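ABC transporter, substrate-binding protein (Clostridium perfringens, PDB 4EDP) probably captures a small solute outside the cell and delivers it to the membrane components of an ABC importer. Local coordinates at residues 140-148 / 248-256; 181-189 / 201-209. One frame throughout, in Å; residues are numbered along the deposited sequence.

Contact 1. Residues 140-148 / 248-256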
loop_
_atom_site.group_PDB
_atom_site.type_symbol
_atom_site.label_atom_id
_atom_site.label_comp_id
_atom_site.label_asym_id
_atom_site.label_seq_id
_atom_site.Cartn_x
_atom_site.Cartn_y
_atom_site.Cartn_z
ATOM N N SER A 140 2.605 -5.487 0.450
ATOM C CA SER A 140 1.653 -6.631 0.387
ATOM C C SER A 140 1.266 -7.071 1.781
ATOM O O SER A 140 1.797 -6.572 2.774
ATOM C CB SER A 140 2.217 -7.831 -0.377
ATOM O OG SER A 140 3.324 -8.460 0.279
ATOM N N ILE A 141 0.330 -8.010 1.838
ATOM C CA ILE A 141 -0.117 -8.591 3.091
ATOM C C ILE A 141 0.078 -10.098 3.053
ATOM O O ILE A 141 0.410 -10.670 2.020
ATOM C CB ILE A 141 -1.595 -8.274 3.398
ATOM C CG1 ILE A 141 -2.494 -8.667 2.220
ATOM C CG2 ILE A 141 -1.760 -6.761 3.748
ATOM C CD1 ILE A 141 -3.963 -8.471 2.489
ATOM N N GLY A 142 -0.097 -10.718 4.206
ATOM C CA GLY A 142 -0.012 -12.154 4.338
ATOM C C GLY A 142 -0.741 -12.503 5.605
ATOM O O GLY A 142 -1.307 -11.615 6.284
ATOM N N ILE A 143 -0.777 -13.797 5.910
ATOM C CA ILE A 143 -1.363 -14.248 7.169
ATOM C C ILE A 143 -0.170 -14.595 8.074
ATOM O O ILE A 143 0.566 -15.566 7.839
ATOM C CB ILE A 143 -2.247 -15.490 7.026
ATOM C CG1 ILE A 143 -3.347 -15.265 5.972
ATOM C CG2 ILE A 143 -2.860 -15.833 8.404
ATOM C CD1 ILE A 143 -4.189 -16.518 5.676
ATOM N N VAL A 144 0.052 -13.777 9.086
ATOM C CA VAL A 144 1.118 -14.028 10.044
ATOM C C VAL A 144 0.534 -15.024 11.014
ATOM O O VAL A 144 -0.529 -14.774 11.603
ATOM C CB VAL A 144 1.553 -12.739 10.749
ATOM C CG1 VAL A 144 2.689 -13.037 11.794
ATOM C CG2 VAL A 144 1.992 -11.735 9.703
ATOM N N VAL A 145 1.212 -16.160 11.172
ATOM C CA VAL A 145 0.722 -17.258 11.977
ATOM C C VAL A 145 1.717 -17.786 12.987
ATOM O O VAL A 145 2.908 -17.882 12.697
ATOM C CB VAL A 145 0.364 -18.478 11.036
ATOM C CG1 VAL A 145 -0.105 -19.702 11.862
ATOM C CG2 VAL A 145 -0.689 -18.094 10.001
ATOM N N ASP A 146 1.233 -18.102 14.190
ATOM C CA ASP A 146 2.062 -18.744 15.229
ATOM C C ASP A 146 1.801 -20.240 15.018
ATOM O O ASP A 146 0.751 -20.741 15.396
ATOM C CB ASP A 146 1.622 -18.335 16.635
ATOM C CG ASP A 146 2.329 -19.123 17.721
ATOM O OD1 ASP A 146 3.250 -19.912 17.408
ATOM O OD2 ASP A 146 1.937 -18.974 18.902
ATOM N N PRO A 147 2.748 -20.952 14.400
ATOM C CA PRO A 147 2.518 -22.351 14.070
ATOM C C PRO A 147 2.478 -23.284 15.278
ATOM O O PRO A 147 1.939 -24.384 15.174
ATOM C CB PRO A 147 3.695 -22.679 13.135
ATOM C CG PRO A 147 4.779 -21.769 13.581
ATOM C CD PRO A 147 4.105 -20.509 14.028
ATOM N N SER A 148 2.962 -22.822 16.430
ATOM C CA SER A 148 2.973 -23.656 17.627
ATOM C C SER A 148 1.588 -23.912 18.212
ATOM O O SER A 148 1.447 -24.747 19.102
ATOM C CB SER A 148 3.892 -23.065 18.699
ATOM O OG SER A 148 3.386 -21.843 19.186
ATOM N N LYS A 248 8.259 -12.202 18.381
ATOM C CA LYS A 248 7.970 -13.625 18.444
ATOM C C LYS A 248 8.550 -14.288 17.204
ATOM O O LYS A 248 7.834 -14.484 16.230
ATOM C CB LYS A 248 6.464 -13.818 18.501
ATOM C CG LYS A 248 6.033 -15.221 18.730
ATOM C CD LYS A 248 4.543 -15.288 18.943
ATOM C CE LYS A 248 4.084 -16.684 19.363
ATOM N NZ LYS A 248 4.743 -17.117 20.622
ATOM N N PRO A 249 9.846 -14.659 17.243
ATOM C CA PRO A 249 10.504 -15.196 16.033
ATOM C C PRO A 249 9.940 -16.474 15.401
ATOM O O PRO A 249 10.211 -16.731 14.229
ATOM C CB PRO A 249 11.971 -15.371 16.471
ATOM C CG PRO A 249 11.943 -15.339 17.940
ATOM C CD PRO A 249 10.820 -14.459 18.333
ATOM N N GLU A 250 9.154 -17.241 16.150
ATOM C CA GLU A 250 8.549 -18.462 15.612
ATOM C C GLU A 250 7.408 -18.212 14.603
ATOM O O GLU A 250 6.947 -19.156 13.957
ATOM C CB GLU A 250 8.058 -19.381 16.749
ATOM C CG GLU A 250 9.192 -19.922 17.656
ATOM C CD GLU A 250 8.727 -20.932 18.711
ATOM O OE1 GLU A 250 9.547 -21.299 19.586
ATOM O OE2 GLU A 250 7.552 -21.366 18.679
ATOM N N VAL A 251 6.947 -16.966 14.451
ATOM C CA VAL A 251 5.844 -16.710 13.524
ATOM C C VAL A 251 6.307 -16.923 12.070
ATOM O O VAL A 251 7.494 -16.783 11.766
ATOM C CB VAL A 251 5.185 -15.302 13.661
ATOM C CG1 VAL A 251 4.501 -15.146 15.047
ATOM C CG2 VAL A 251 6.204 -14.180 13.368
ATOM N N ILE A 252 5.361 -17.338 11.233
ATOM C CA ILE A 252 5.556 -17.531 9.801
ATOM C C ILE A 252 4.587 -16.627 9.029
ATOM O O ILE A 252 3.553 -16.182 9.559
ATOM C CB ILE A 252 5.355 -19.031 9.397
ATOM C CG1 ILE A 252 3.915 -19.492 9.616
ATOM C CG2 ILE A 252 6.330 -19.908 10.189
ATOM C CD1 ILE A 252 3.654 -20.958 9.172
ATOM N N ASN A 253 4.934 -16.358 7.770
ATOM C CA ASN A 253 4.144 -15.521 6.889
ATOM C C ASN A 253 3.585 -16.378 5.770
ATOM O O ASN A 253 4.302 -16.758 4.828
ATOM C CB ASN A 253 5.037 -14.425 6.318
ATOM C CG ASN A 253 4.282 -13.390 5.545
ATOM O OD1 ASN A 253 3.139 -13.057 5.859
ATOM N ND2 ASN A 253 4.946 -12.823 4.527
ATOM N N VAL A 254 2.310 -16.682 5.886
ATOM C CA VAL A 254 1.611 -17.519 4.921
ATOM C C VAL A 254 1.016 -16.652 3.811
ATOM O O VAL A 254 0.299 -15.686 4.089
ATOM C CB VAL A 254 0.483 -18.358 5.620
ATOM C CG1 VAL A 254 -0.379 -19.073 4.605
ATOM C CG2 VAL A 254 1.080 -19.353 6.635
ATOM N N ILE A 255 1.339 -16.987 2.554
ATOM C CA ILE A 255 0.777 -16.292 1.393
ATOM C C ILE A 255 -0.135 -17.302 0.709
ATOM O O ILE A 255 0.342 -18.322 0.213
ATOM C CB ILE A 255 1.861 -15.826 0.407
ATOM C CG1 ILE A 255 2.866 -14.901 1.099
ATOM C CG2 ILE A 255 1.230 -15.132 -0.837
ATOM C CD1 ILE A 255 2.263 -13.668 1.728
ATOM N N PRO A 256 -1.454 -17.055 0.700
ATOM C CA PRO A 256 -2.310 -18.031 0.053
ATOM C C PRO A 256 -1.970 -18.239 -1.419
ATOM O O PRO A 256 -1.524 -17.324 -2.089
ATOM C CB PRO A 256 -3.712 -17.424 0.209
ATOM C CG PRO A 256 -3.635 -16.671 1.497
ATOM C CD PRO A 256 -2.239 -16.057 1.445
HETATM O O HOH W 1 3.790 -10.132 3.082
#
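Ile143 and Val254 pair across an antiparallel beta ladder in which strand 252-254 runs along the end of strand 135-145, in the mixed sheet of a periplasmic-binding-protein fold. Two hydrogen-bonded pairs, Ile143 with Val254 and Val145 with Ile252, flank the non-hydrogen-bonded pair of Val144 with Asn253. Four backbone bonds result; Ile143 N reaches Val254 O at 2.8 Å with an almost straight N-H...O angle of 179°. Between them, Val144 CA approaches Ile252 O to 3.3 Å, a CA-H...O contact. The strand axes nevertheless lie 132° apart, so the pairing is strongly twisted.

The buried part of the contact includes the Val144 and Val251 side, against Phe241 and Phe226 of the neighbouring helices, where Val144 CG1 stands 3.9 Å from Val251 CB. On the other face Ile143 and Val145 are buried too. There Val145 CG2 and Val254 CG2, each anti to its own carbonyl carbon, meet obliquely at 4.0 Å, while Trp156 packs against Ile143 and Pro256. Ile252, on the same face, is exposed and belongs to the solvent side.

The ends are looser. Near Gly142, whose lack of a side chain lets Asn253 OD1 and Ile255 CD1 come close to its CA, a water links Ser140 OG to Asn253 ND2. At the opposite end the chain leaves the sheet through exposed Pro147, and the type I turn from Lys248 to Val251 lies alongside. Lys248 crosses Asp146 at about a right angle: CE is the nearer atom, 3.2 Å from Asp146 OD2, and NZ makes a long salt bridge to the same oxygen. Asp146 OD1 closes an Asx turn by accepting from Ser148 N, and also accepts from Ser148 OG at 2.6 Å, both from one face of the carboxylate.

Contact 2. Residues 181-189 / 201-209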
loop_
_atom_site.group_PDB
_atom_site.type_symbol
_atom_site.label_atom_id
_atom_site.label_comp_id
_atom_site.label_asym_id
_atom_site.label_seq_id
_atom_site.Cartn_x
_atom_site.Cartn_y
_atom_site.Cartn_z
ATOM N N MET A 181 -9.235 -6.517 2.984
ATOM C CA MET A 181 -9.931 -7.424 3.879
ATOM C C MET A 181 -11.378 -7.670 3.362
ATOM O O MET A 181 -11.883 -8.797 3.411
ATOM C CB MET A 181 -9.867 -6.885 5.323
ATOM C CG MET A 181 -10.233 -7.911 6.323
ATOM S SD MET A 181 -9.019 -9.250 6.375
ATOM C CE MET A 181 -10.168 -10.575 6.767
ATOM N N VAL A 182 -12.027 -6.631 2.840
ATOM C CA VAL A 182 -13.372 -6.767 2.273
ATOM C C VAL A 182 -13.287 -7.644 1.004
ATOM O O VAL A 182 -14.161 -8.497 0.766
ATOM C CB VAL A 182 -14.023 -5.394 1.953
ATOM C CG1 VAL A 182 -15.355 -5.567 1.236
ATOM C CG2 VAL A 182 -14.188 -4.551 3.225
ATOM N N GLU A 183 -12.256 -7.438 0.183
ATOM C CA GLU A 183 -12.108 -8.231 -1.050
ATOM C C GLU A 183 -11.796 -9.697 -0.756
ATOM O O GLU A 183 -12.238 -10.602 -1.493
ATOM C CB GLU A 183 -11.150 -7.576 -2.058
ATOM C CG GLU A 183 -11.697 -6.224 -2.540
ATOM C CD GLU A 183 -11.202 -5.756 -3.893
ATOM O OE1 GLU A 183 -10.476 -6.504 -4.577
ATOM O OE2 GLU A 183 -11.623 -4.638 -4.318
ATOM N N ILE A 184 -11.057 -9.946 0.320
ATOM C CA ILE A 184 -10.781 -11.300 0.767
ATOM C C ILE A 184 -12.110 -11.997 1.117
ATOM O O ILE A 184 -12.348 -13.140 0.713
ATOM C CB ILE A 184 -9.821 -11.282 1.986
ATOM C CG1 ILE A 184 -8.387 -10.981 1.522
ATOM C CG2 ILE A 184 -9.899 -12.631 2.719
ATOM C CD1 ILE A 184 -7.439 -10.583 2.651
ATOM N N ALA A 185 -12.987 -11.294 1.829
ATOM C CA ALA A 185 -14.309 -11.810 2.196
ATOM C C ALA A 185 -15.151 -12.036 0.947
ATOM O O ALA A 185 -15.902 -13.025 0.869
ATOM C CB ALA A 185 -14.999 -10.836 3.163
ATOM N N ALA A 186 -15.019 -11.142 -0.040
ATOM C CA ALA A 186 -15.718 -11.301 -1.319
ATOM C C ALA A 186 -15.280 -12.600 -2.018
ATOM O O ALA A 186 -16.110 -13.274 -2.638
ATOM C CB ALA A 186 -15.471 -10.115 -2.250
ATOM N N GLU A 187 -13.988 -12.926 -1.960
ATOM C CA GLU A 187 -13.505 -14.176 -2.571
ATOM C C GLU A 187 -14.179 -15.377 -1.919
ATOM O O GLU A 187 -14.601 -16.292 -2.611
ATOM C CB GLU A 187 -11.991 -14.368 -2.430
ATOM C CG GLU A 187 -11.110 -13.316 -3.040
ATOM C CD GLU A 187 -9.641 -13.791 -3.100
ATOM O OE1 GLU A 187 -9.399 -14.870 -3.695
ATOM O OE2 GLU A 187 -8.751 -13.095 -2.555
ATOM N N LYS A 188 -14.249 -15.358 -0.594
ATOM C CA LYS A 188 -14.890 -16.400 0.215
ATOM C C LYS A 188 -16.353 -16.541 -0.221
ATOM O O LYS A 188 -16.850 -17.649 -0.434
ATOM C CB LYS A 188 -14.795 -15.990 1.685
ATOM C CG LYS A 188 -15.489 -16.879 2.768
ATOM C CD LYS A 188 -14.769 -18.169 3.040
ATOM C CE LYS A 188 -15.350 -18.878 4.257
ATOM N NZ LYS A 188 -16.810 -19.039 4.175
ATOM N N ALA A 189 -17.038 -15.414 -0.396
ATOM C CA ALA A 189 -18.447 -15.433 -0.841
ATOM C C ALA A 189 -18.617 -15.881 -2.302
ATOM O O ALA A 189 -19.680 -16.385 -2.704
ATOM C CB ALA A 189 -19.053 -14.031 -0.665
ATOM N N ALA A 201 -19.754 -9.924 0.602
ATOM C CA ALA A 201 -18.488 -9.886 1.325
ATOM C C ALA A 201 -18.796 -9.543 2.777
ATOM O O ALA A 201 -18.231 -10.133 3.698
ATOM C CB ALA A 201 -17.546 -8.863 0.715
ATOM N N PHE A 202 -19.697 -8.587 2.988
ATOM C CA PHE A 202 -20.027 -8.205 4.351
ATOM C C PHE A 202 -20.741 -9.311 5.110
ATOM O O PHE A 202 -20.531 -9.431 6.328
ATOM C CB PHE A 202 -20.688 -6.820 4.447
ATOM C CG PHE A 202 -19.695 -5.699 4.329
ATOM C CD1 PHE A 202 -18.884 -5.371 5.389
ATOM C CD2 PHE A 202 -19.547 -4.997 3.150
ATOM C CE1 PHE A 202 -17.944 -4.358 5.284
ATOM C CE2 PHE A 202 -18.605 -3.992 3.044
ATOM C CZ PHE A 202 -17.813 -3.670 4.120
ATOM N N LYS A 203 -21.517 -10.153 4.414
ATOM C CA LYS A 203 -22.162 -11.291 5.065
ATOM C C LYS A 203 -21.083 -12.287 5.506
ATOM O O LYS A 203 -21.226 -12.927 6.559
ATOM C CB LYS A 203 -23.193 -11.970 4.163
ATOM C CG LYS A 203 -24.449 -11.152 3.884
ATOM C CD LYS A 203 -25.263 -10.869 5.144
ATOM C CE LYS A 203 -26.578 -10.169 4.798
ATOM N NZ LYS A 203 -27.434 -9.929 6.000
ATOM N N GLU A 204 -20.010 -12.428 4.720
ATOM C CA GLU A 204 -18.905 -13.319 5.112
ATOM C C GLU A 204 -18.150 -12.710 6.296
ATOM O O GLU A 204 -17.688 -13.432 7.174
ATOM C CB GLU A 204 -17.957 -13.632 3.962
ATOM C CG GLU A 204 -18.559 -14.499 2.877
ATOM C CD GLU A 204 -18.863 -15.930 3.341
ATOM O OE1 GLU A 204 -18.414 -16.357 4.421
ATOM O OE2 GLU A 204 -19.544 -16.641 2.598
ATOM N N LEU A 205 -18.026 -11.397 6.326
ATOM C CA LEU A 205 -17.376 -10.734 7.468
ATOM C C LEU A 205 -18.193 -10.965 8.749
ATOM O O LEU A 205 -17.609 -11.149 9.826
ATOM C CB LEU A 205 -17.120 -9.258 7.192
ATOM C CG LEU A 205 -16.024 -8.981 6.146
ATOM C CD1 LEU A 205 -16.010 -7.530 5.752
ATOM C CD2 LEU A 205 -14.634 -9.397 6.689
ATOM N N GLU A 206 -19.527 -10.941 8.657
ATOM C CA GLU A 206 -20.354 -11.253 9.832
ATOM C C GLU A 206 -20.010 -12.652 10.323
ATOM O O GLU A 206 -19.896 -12.898 11.543
ATOM C CB GLU A 206 -21.871 -11.239 9.522
ATOM C CG GLU A 206 -22.442 -9.934 9.171
ATOM C CD GLU A 206 -23.961 -9.993 8.971
ATOM O OE1 GLU A 206 -24.534 -11.102 8.844
ATOM O OE2 GLU A 206 -24.577 -8.915 8.947
ATOM N N ALA A 207 -19.868 -13.580 9.374
ATOM C CA ALA A 207 -19.561 -14.962 9.704
ATOM C C ALA A 207 -18.183 -15.120 10.344
ATOM O O ALA A 207 -17.944 -16.080 11.075
ATOM C CB ALA A 207 -19.684 -15.861 8.472
ATOM N N LEU A 208 -17.274 -14.189 10.077
ATOM C CA LEU A 208 -15.921 -14.273 10.643
ATOM C C LEU A 208 -15.844 -13.755 12.089
ATOM O O LEU A 208 -14.872 -14.035 12.803
ATOM C CB LEU A 208 -14.979 -13.435 9.782
ATOM C CG LEU A 208 -13.492 -13.452 10.081
ATOM C CD1 LEU A 208 -12.933 -14.886 9.889
ATOM C CD2 LEU A 208 -12.780 -12.461 9.155
ATOM N N LYS A 209 -16.868 -13.020 12.512
ATOM C CA LYS A 209 -16.895 -12.384 13.842
ATOM C C LYS A 209 -16.441 -13.216 15.031
ATOM O O LYS A 209 -15.713 -12.703 15.865
ATOM C CB LYS A 209 -18.252 -11.773 14.165
ATOM C CG LYS A 209 -18.675 -10.578 13.303
ATOM C CD LYS A 209 -20.129 -10.153 13.600
ATOM C CE LYS A 209 -20.351 -9.718 15.049
ATOM N NZ LYS A 209 -19.504 -8.544 15.453
#
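Ala185 and Ala201 meet where helix 178-189 passes helix 199-208, and small residues set the spacing: the local axes come within 7.7 Å at an angle of 95°, and the CA atoms of Ala186 and Ala201 are 4.1 Å apart. Such an approach depends on methyl groups lying directly against backbone. Ala201 CB rests 3.4 Å from Val182 O and also near Ala186 N, while Ala185 CB is 3.4 Å from Ala201 O.

Apolar side chains widen this centre. Leu205 CG comes 3.7 Å from Ala185 CB. Val182 places its two methyls beside the Phe202 ring, CG2 reaching CZ at 3.8 Å and CG1 reaching CE2, in an oblique approach. Trp342 and Trp346 of helix 332-350 pack against the Val182, Phe202 and Leu205 part, the first meeting Phe202 edge-to-face. Further along, in the conformer described, Met181 CE and Leu208 CD2 touch tip to tip, beside Ile170 and Ile168 respectively.

The charged pair lies to one side of the alanines, where both residues are partly exposed. Lys188 and Glu204 cross at about a right angle, and NZ donates to Glu204 OE1 at 3.1 Å in a salt-bridge hydrogen bond, arriving from above the carboxylate, 46° out of its plane. The bend of Glu204 at chi2 (-67°) brings the carboxylate alongside Lys188 and Ala189 at the end of helix 178-189, while its CG lies against Ala189 CB. Trp160 supplies a second partner to the lysine, a cation-pi contact, and bonds through NE1 to Glu204 O.

Close, nearly perpendicular helix packing with alanines at the crossing describes the joint, here between helices 178-189 and 199-208, which the short helix 193-196 separates in the chain, beside strand 168-171 in the alpha/beta architecture of a solute-binding protein.

Contact 1 is a partly buried beta pairing and contact 2 a buried helix crossing. Their centres lie 20 Å apart, but they meet where Ile141 CD1 packs on Ile184 CD1 at 4.1 Å. They share no helix or strand; both nevertheless attach to one sheet, contact 1 through its own strands and contact 2 through side chains resting on strand 168-171. The chemistry follows: backbone bonds dominate 140-148 / 248-256, whereas 181-189 / 201-209 relies on methyl and aromatic packing plus one direct salt bridge. Each has a lysine-carboxylate pair near its margin, long in contact 1 and hydrogen-bonded in contact 2. In sequence, the helix pair falls between the two strands of contact 1.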